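Local coordinates for probable uracil-DNA glycosylase (Acanthamoeba polyphaga mimivirus, PDB 5X55), which is a probable uracil-DNA glycosylase, a viral member of the uracil-DNA glycosylase superfamily with a parallel four-stranded sheet flanked by helices, at residues Pro132-Phe137 with Leu178-Ile183. Sequence-based numbering, arbitrary orientation.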
# COMPACT_ATOMS: atom_id res chain seq x y z
N PRO A 132 -18.44 2.04 -2.86
CA PRO A 132 -19.47 1.74 -1.83
C PRO A 132 -19.24 0.46 -1.05
O PRO A 132 -19.66 0.37 0.11
CB PRO A 132 -20.76 1.66 -2.65
CG PRO A 132 -20.49 2.38 -3.91
CD PRO A 132 -19.03 2.21 -4.20
N GLU A 133 -18.60 -0.55 -1.66
CA GLU A 133 -18.33 -1.80 -0.94
C GLU A 133 -17.47 -1.62 0.31
O GLU A 133 -17.35 -2.57 1.09
CB GLU A 133 -17.65 -2.81 -1.87
CG GLU A 133 -18.47 -3.22 -3.11
CD GLU A 133 -18.34 -2.25 -4.28
OE1 GLU A 133 -18.13 -1.04 -4.05
OE2 GLU A 133 -18.45 -2.69 -5.45
N TRP A 134 -16.86 -0.45 0.53
CA TRP A 134 -16.07 -0.21 1.73
C TRP A 134 -16.85 0.54 2.80
O TRP A 134 -16.34 0.68 3.93
CB TRP A 134 -14.79 0.58 1.39
CG TRP A 134 -13.71 -0.24 0.71
CD1 TRP A 134 -13.41 -0.27 -0.62
CD2 TRP A 134 -12.78 -1.14 1.35
NE1 TRP A 134 -12.35 -1.13 -0.86
CE2 TRP A 134 -11.95 -1.67 0.34
CE3 TRP A 134 -12.57 -1.55 2.67
CZ2 TRP A 134 -10.94 -2.60 0.61
CZ3 TRP A 134 -11.55 -2.46 2.95
CH2 TRP A 134 -10.75 -2.98 1.92
N PHE A 135 -18.06 1.03 2.49
CA PHE A 135 -18.78 1.87 3.45
C PHE A 135 -19.03 1.13 4.76
O PHE A 135 -18.90 1.71 5.84
CB PHE A 135 -20.09 2.39 2.83
CG PHE A 135 -19.89 3.42 1.72
CD1 PHE A 135 -18.63 3.95 1.44
CD2 PHE A 135 -20.98 3.87 0.96
CE1 PHE A 135 -18.45 4.90 0.42
CE2 PHE A 135 -20.82 4.81 -0.06
CZ PHE A 135 -19.55 5.33 -0.34
N ASP A 136 -19.33 -0.17 4.68
CA ASP A 136 -19.52 -0.95 5.90
C ASP A 136 -18.27 -0.92 6.76
O ASP A 136 -18.33 -0.59 7.95
CB ASP A 136 -19.93 -2.39 5.55
CG ASP A 136 -21.41 -2.49 5.17
OD1 ASP A 136 -21.99 -1.46 4.76
OD2 ASP A 136 -22.00 -3.59 5.28
N PHE A 137 -17.11 -1.21 6.16
CA PHE A 137 -15.88 -1.09 6.93
C PHE A 137 -15.75 0.31 7.50
O PHE A 137 -15.46 0.49 8.69
CB PHE A 137 -14.66 -1.45 6.09
CG PHE A 137 -13.37 -0.95 6.66
CD1 PHE A 137 -12.80 -1.57 7.77
CD2 PHE A 137 -12.73 0.14 6.12
CE1 PHE A 137 -11.62 -1.12 8.31
CE2 PHE A 137 -11.55 0.60 6.66
CZ PHE A 137 -10.99 -0.03 7.76
N LEU A 178 -10.27 -1.28 -5.63
CA LEU A 178 -10.57 -2.67 -5.27
C LEU A 178 -11.57 -2.79 -4.14
O LEU A 178 -11.21 -2.51 -2.98
CB LEU A 178 -9.30 -3.40 -4.86
CG LEU A 178 -8.46 -4.07 -5.92
CD1 LEU A 178 -7.31 -4.81 -5.22
CD2 LEU A 178 -9.36 -5.01 -6.71
N PRO A 179 -12.79 -3.23 -4.38
CA PRO A 179 -13.65 -3.63 -3.28
C PRO A 179 -13.02 -4.75 -2.50
O PRO A 179 -12.23 -5.55 -3.05
CB PRO A 179 -14.95 -4.06 -3.97
CG PRO A 179 -14.58 -4.31 -5.38
CD PRO A 179 -13.46 -3.39 -5.69
N PRO A 180 -13.30 -4.86 -1.19
CA PRO A 180 -12.63 -5.88 -0.37
C PRO A 180 -12.82 -7.29 -0.89
O PRO A 180 -11.90 -8.11 -0.80
CB PRO A 180 -13.25 -5.69 1.02
CG PRO A 180 -14.48 -4.89 0.82
CD PRO A 180 -14.31 -4.08 -0.44
N GLY A 181 -13.99 -7.60 -1.45
CA GLY A 181 -14.26 -8.93 -1.97
C GLY A 181 -13.45 -9.31 -3.19
O GLY A 181 -13.48 -10.47 -3.60
N LYS A 182 -12.72 -8.37 -3.77
CA LYS A 182 -11.91 -8.64 -4.94
C LYS A 182 -10.43 -8.65 -4.63
O LYS A 182 -9.62 -8.88 -5.53
CB LYS A 182 -12.23 -7.62 -6.03
CG LYS A 182 -13.72 -7.62 -6.36
CD LYS A 182 -14.04 -8.84 -7.21
CE LYS A 182 -13.82 -8.56 -8.67
NZ LYS A 182 -12.91 -9.54 -9.36
N ILE A 183 -10.04 -8.41 -3.38
CA ILE A 183 -8.65 -8.50 -2.99
C ILE A 183 -8.20 -9.95 -3.07
O ILE A 183 -8.86 -10.85 -2.52
CB ILE A 183 -8.46 -7.94 -1.57
CG1 ILE A 183 -8.62 -6.43 -1.58
CG2 ILE A 183 -7.11 -8.36 -1.01
CD1 ILE A 183 -9.04 -5.85 -0.25
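W134 lies against P180 in a proline–tryptophan CH-pi contact, which joins segment 132-137, leading into helix 135-142, to the loop before strand 185-189 of the central parallel sheet of this UDG-like alpha/beta fold. Here one indole serves a polar partner at its edge and an apolar one over a face. With CG anti to its carbonyl carbon (chi1 -75°), W134 reaches across to the loop and lays one face on P180, whose CD sits 3.6 Å from the centroid of the five-membered ring, close to the ring normal. The proline's CB continues this cover under the six-membered ring, 3.8 Å from W134 CH2. At the edge, NE1 donates in the indole plane to the carbonyl O of L178, the first residue beyond helix 173-177; the 2.8 Å bond from NE1 to that O is moderately bent (151°), satisfies the polar atom of a buried ring and probably helps to fix its rotation. I183 approaches the same rim farther round, CD1 touching CZ2. L279 and L283 of helix 273-286 also touch the indole. Towards the surface, E133 runs alongside P179. Its CB and CG come closest, 3.6 and 3.7 Å from P179 CB, and the bend at chi2 (84°) keeps the carboxylate nearby, with E133 OE2 4.0 Å from P179 CB.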